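Local coordinates for protein coronin (Toxoplasma gondii, PDB 4OZU) that probably binds actin filaments, as expected of a coronin, and is represented here by its WD40 beta-propeller domain, at residues G229-T237 against E246-K254. Numbering follows the deposited sequence.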
loop_
_atom_site.group_PDB
_atom_site.type_symbol
_atom_site.label_atom_id
_atom_site.label_comp_id
_atom_site.label_asym_id
_atom_site.label_seq_id
_atom_site.Cartn_x
_atom_site.Cartn_y
_atom_site.Cartn_z
ATOM N N GLY A 229 11.990 1.538 -10.934
ATOM C CA GLY A 229 11.913 0.101 -11.117
ATOM C C GLY A 229 12.190 -0.350 -12.537
ATOM O O GLY A 229 12.904 0.308 -13.285
ATOM N N ARG A 230 11.635 -1.501 -12.897
ATOM C CA ARG A 230 11.788 -2.043 -14.242
ATOM C C ARG A 230 10.435 -2.481 -14.779
ATOM O O ARG A 230 9.649 -3.097 -14.063
ATOM C CB ARG A 230 12.776 -3.211 -14.242
ATOM C CG ARG A 230 14.228 -2.799 -14.041
ATOM C CD ARG A 230 14.691 -1.899 -15.179
ATOM N NE ARG A 230 16.100 -1.520 -15.100
ATOM C CZ ARG A 230 16.560 -0.432 -14.487
ATOM N NH1 ARG A 230 15.736 0.401 -13.859
ATOM N NH2 ARG A 230 17.858 -0.180 -14.496
ATOM N N ASP A 231 10.169 -2.160 -16.043
ATOM C CA ASP A 231 8.854 -2.398 -16.626
ATOM C C ASP A 231 8.456 -3.852 -16.465
ATOM O O ASP A 231 9.250 -4.755 -16.712
ATOM C CB ASP A 231 8.819 -2.016 -18.111
ATOM C CG ASP A 231 7.393 -1.920 -18.660
ATOM O OD1 ASP A 231 6.770 -2.967 -18.953
ATOM O OD2 ASP A 231 6.893 -0.785 -18.805
ATOM N N GLY A 232 7.227 -4.057 -16.017
ATOM C CA GLY A 232 6.660 -5.384 -15.891
ATOM C C GLY A 232 7.255 -6.253 -14.806
ATOM O O GLY A 232 7.007 -7.458 -14.788
ATOM N N HIS A 233 8.027 -5.660 -13.900
ATOM C CA HIS A 233 8.613 -6.433 -12.806
ATOM C C HIS A 233 7.751 -6.380 -11.543
ATOM O O HIS A 233 7.173 -5.345 -11.206
ATOM C CB HIS A 233 10.032 -5.953 -12.500
ATOM C CG HIS A 233 11.047 -6.423 -13.496
ATOM N ND1 HIS A 233 10.917 -6.206 -14.852
ATOM C CD2 HIS A 233 12.196 -7.122 -13.338
ATOM C CE1 HIS A 233 11.946 -6.739 -15.484
ATOM N NE2 HIS A 233 12.738 -7.303 -14.590
ATOM N N VAL A 234 7.686 -7.524 -10.867
ATOM C CA VAL A 234 6.893 -7.716 -9.658
ATOM C C VAL A 234 7.789 -8.299 -8.581
ATOM O O VAL A 234 8.702 -9.064 -8.883
ATOM C CB VAL A 234 5.695 -8.664 -9.899
ATOM C CG1 VAL A 234 4.965 -8.977 -8.587
ATOM C CG2 VAL A 234 4.739 -8.058 -10.891
ATOM N N PHE A 235 7.522 -7.925 -7.334
ATOM C CA PHE A 235 8.302 -8.367 -6.173
ATOM C C PHE A 235 7.428 -9.205 -5.257
ATOM O O PHE A 235 6.309 -8.803 -4.972
ATOM C CB PHE A 235 8.833 -7.160 -5.402
ATOM C CG PHE A 235 9.663 -7.515 -4.191
ATOM C CD1 PHE A 235 10.994 -7.873 -4.327
ATOM C CD2 PHE A 235 9.115 -7.462 -2.916
ATOM C CE1 PHE A 235 11.762 -8.178 -3.218
ATOM C CE2 PHE A 235 9.878 -7.773 -1.807
ATOM C CZ PHE A 235 11.205 -8.128 -1.960
ATOM N N THR A 236 7.922 -10.354 -4.793
ATOM C CA THR A 236 7.177 -11.152 -3.820
ATOM C C THR A 236 7.995 -11.441 -2.582
ATOM O O THR A 236 9.224 -11.517 -2.640
ATOM C CB THR A 236 6.707 -12.516 -4.394
ATOM O OG1 THR A 236 7.843 -13.278 -4.822
ATOM C CG2 THR A 236 5.755 -12.323 -5.553
ATOM N N THR A 237 7.284 -11.578 -1.464
ATOM C CA THR A 237 7.819 -12.162 -0.242
ATOM C C THR A 237 7.077 -13.451 0.013
ATOM O O THR A 237 5.935 -13.608 -0.409
ATOM C CB THR A 237 7.636 -11.260 0.984
ATOM O OG1 THR A 237 6.236 -11.138 1.268
ATOM C CG2 THR A 237 8.236 -9.887 0.752
ATOM N N GLU A 246 11.782 -15.290 2.596
ATOM C CA GLU A 246 12.569 -15.033 1.403
ATOM C C GLU A 246 11.824 -14.108 0.454
ATOM O O GLU A 246 10.668 -13.764 0.683
ATOM C CB GLU A 246 12.904 -16.345 0.698
ATOM C CG GLU A 246 11.677 -17.165 0.357
ATOM C CD GLU A 246 12.019 -18.473 -0.321
ATOM O OE1 GLU A 246 13.033 -19.095 0.059
ATOM O OE2 GLU A 246 11.277 -18.871 -1.244
ATOM N N MET A 247 12.484 -13.720 -0.627
ATOM C CA MET A 247 11.893 -12.797 -1.579
ATOM C C MET A 247 12.342 -13.118 -2.988
ATOM O O MET A 247 13.339 -13.812 -3.192
ATOM C CB MET A 247 12.271 -11.360 -1.238
ATOM C CG MET A 247 13.763 -11.130 -1.222
ATOM S SD MET A 247 14.216 -9.489 -0.636
ATOM C CE MET A 247 15.994 -9.664 -0.503
ATOM N N ALA A 248 11.601 -12.596 -3.955
ATOM C CA ALA A 248 11.910 -12.819 -5.355
ATOM C C ALA A 248 11.480 -11.637 -6.202
ATOM O O ALA A 248 10.509 -10.948 -5.882
ATOM C CB ALA A 248 11.250 -14.087 -5.852
ATOM N N ILE A 249 12.242 -11.408 -7.269
ATOM C CA ILE A 249 11.894 -10.455 -8.317
ATOM C C ILE A 249 11.507 -11.250 -9.559
ATOM O O ILE A 249 12.208 -12.190 -9.939
ATOM C CB ILE A 249 13.062 -9.501 -8.640
ATOM C CG1 ILE A 249 13.353 -8.595 -7.439
ATOM C CG2 ILE A 249 12.750 -8.662 -9.893
ATOM C CD1 ILE A 249 14.564 -7.699 -7.613
ATOM N N TRP A 250 10.385 -10.872 -10.164
ATOM C CA TRP A 250 9.848 -11.549 -11.337
ATOM C C TRP A 250 9.689 -10.584 -12.482
ATOM O O TRP A 250 9.276 -9.443 -12.292
ATOM C CB TRP A 250 8.487 -12.176 -11.042
ATOM C CG TRP A 250 8.495 -13.008 -9.830
ATOM C CD1 TRP A 250 8.344 -12.582 -8.540
ATOM C CD2 TRP A 250 8.675 -14.425 -9.771
ATOM N NE1 TRP A 250 8.412 -13.648 -7.685
ATOM C CE2 TRP A 250 8.622 -14.790 -8.412
ATOM C CE3 TRP A 250 8.881 -15.416 -10.731
ATOM C CZ2 TRP A 250 8.763 -16.108 -7.993
ATOM C CZ3 TRP A 250 9.019 -16.719 -10.315
ATOM C CH2 TRP A 250 8.959 -17.058 -8.956
ATOM N N ASP A 251 9.995 -11.084 -13.667
ATOM C CA ASP A 251 9.743 -10.398 -14.921
ATOM C C ASP A 251 8.518 -11.041 -15.559
ATOM O O ASP A 251 8.564 -12.206 -15.957
ATOM C CB ASP A 251 10.963 -10.507 -15.830
ATOM C CG ASP A 251 10.769 -9.835 -17.176
ATOM O OD1 ASP A 251 9.666 -9.316 -17.457
ATOM O OD2 ASP A 251 11.738 -9.832 -17.962
ATOM N N THR A 252 7.422 -10.295 -15.652
ATOM C CA THR A 252 6.168 -10.873 -16.136
ATOM C C THR A 252 6.207 -11.231 -17.617
ATOM O O THR A 252 5.290 -11.882 -18.128
ATOM C CB THR A 252 4.977 -9.929 -15.883
ATOM O OG1 THR A 252 5.253 -8.636 -16.430
ATOM C CG2 THR A 252 4.723 -9.799 -14.391
ATOM N N ARG A 253 7.271 -10.825 -18.305
ATOM C CA ARG A 253 7.466 -11.180 -19.707
ATOM C C ARG A 253 8.325 -12.441 -19.873
ATOM O O ARG A 253 8.415 -13.011 -20.969
ATOM C CB ARG A 253 8.107 -10.013 -20.454
ATOM C CG ARG A 253 7.162 -8.859 -20.700
ATOM C CD ARG A 253 7.743 -7.857 -21.682
ATOM N NE ARG A 253 6.790 -6.791 -21.981
ATOM C CZ ARG A 253 6.649 -5.679 -21.264
ATOM N NH1 ARG A 253 7.409 -5.455 -20.192
ATOM N NH2 ARG A 253 5.743 -4.781 -21.626
ATOM N N LYS A 254 8.972 -12.844 -18.780
ATOM C CA LYS A 254 9.782 -14.063 -18.699
ATOM C C LYS A 254 9.487 -14.717 -17.354
ATOM O O LYS A 254 10.339 -14.760 -16.456
ATOM C CB LYS A 254 11.276 -13.757 -18.817
ATOM C CG LYS A 254 11.692 -13.050 -20.091
ATOM C CD LYS A 254 13.206 -13.093 -20.243
ATOM C CE LYS A 254 13.699 -12.171 -21.342
ATOM N NZ LYS A 254 15.174 -12.278 -21.512
HETATM O O HOH W 1 9.449 -6.907 -18.650
#
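Trp-250 points the edge of its indole at Thr-236, at the next hydrogen-bonded pair of the antiparallel hairpin. Trp-250 NE1 donates to Thr-236 OG1 at 2.9 Å, nearly straight at 168°, and the hydroxyl lies in the ring plane. In Thr-236, OG1 stands between the backbone N and the carbonyl carbon (chi1 59°), which turns it to the indole. The same OG1 is hydrogen-bonded to His-213 NE2. His-213 in turn reaches Glu-246 OE2 through ND1, so the four side chains form a hydrogen-bonded chain like the WD40 structural tetrad, with glutamate where aspartate is usual. Strands 233-239 and 245-251 are the two middle strands of a four-stranded blade. Val-234 and Trp-250 exchange two backbone hydrogen bonds, as do Thr-236 and Ala-248.

Phe-235, His-233, Ile-249 and Met-247 lie on the other face of the sheet. In one of two modelled conformers, Met-247 SD lies at the edge of the Phe-235 ring, 3.6 Å from CZ, a Met-aromatic contact. Ile-249 CG1 approaches the same ring in its plane, 4.0 Å from Phe-235 CD1. Its CG2 branch goes to the edge of His-233. Asp-251 CB lies 4.1 Å from the centroid of the His-233 ring, a CH-pi contact, and Arg-230 CB packs on the opposite face. His-233 ND1 donates to Asp-231 O, which helps fix the ring's rotation.

At the open end of the hairpin, Gly-232 O accepts from both Thr-252 N and Thr-252 OG1. Thr-252 OG1 lies 2.7 Å from Gly-232 O, on a lone pair in the carbonyl plane. In one of two Asp-231 conformers, OD1 takes a salt bridge from Arg-253 NH1 at 2.9 Å, on the anti side and somewhat out of the carboxylate plane. A water accepts from NH1 and donates to Asp-231 O and Asp-251 OD1.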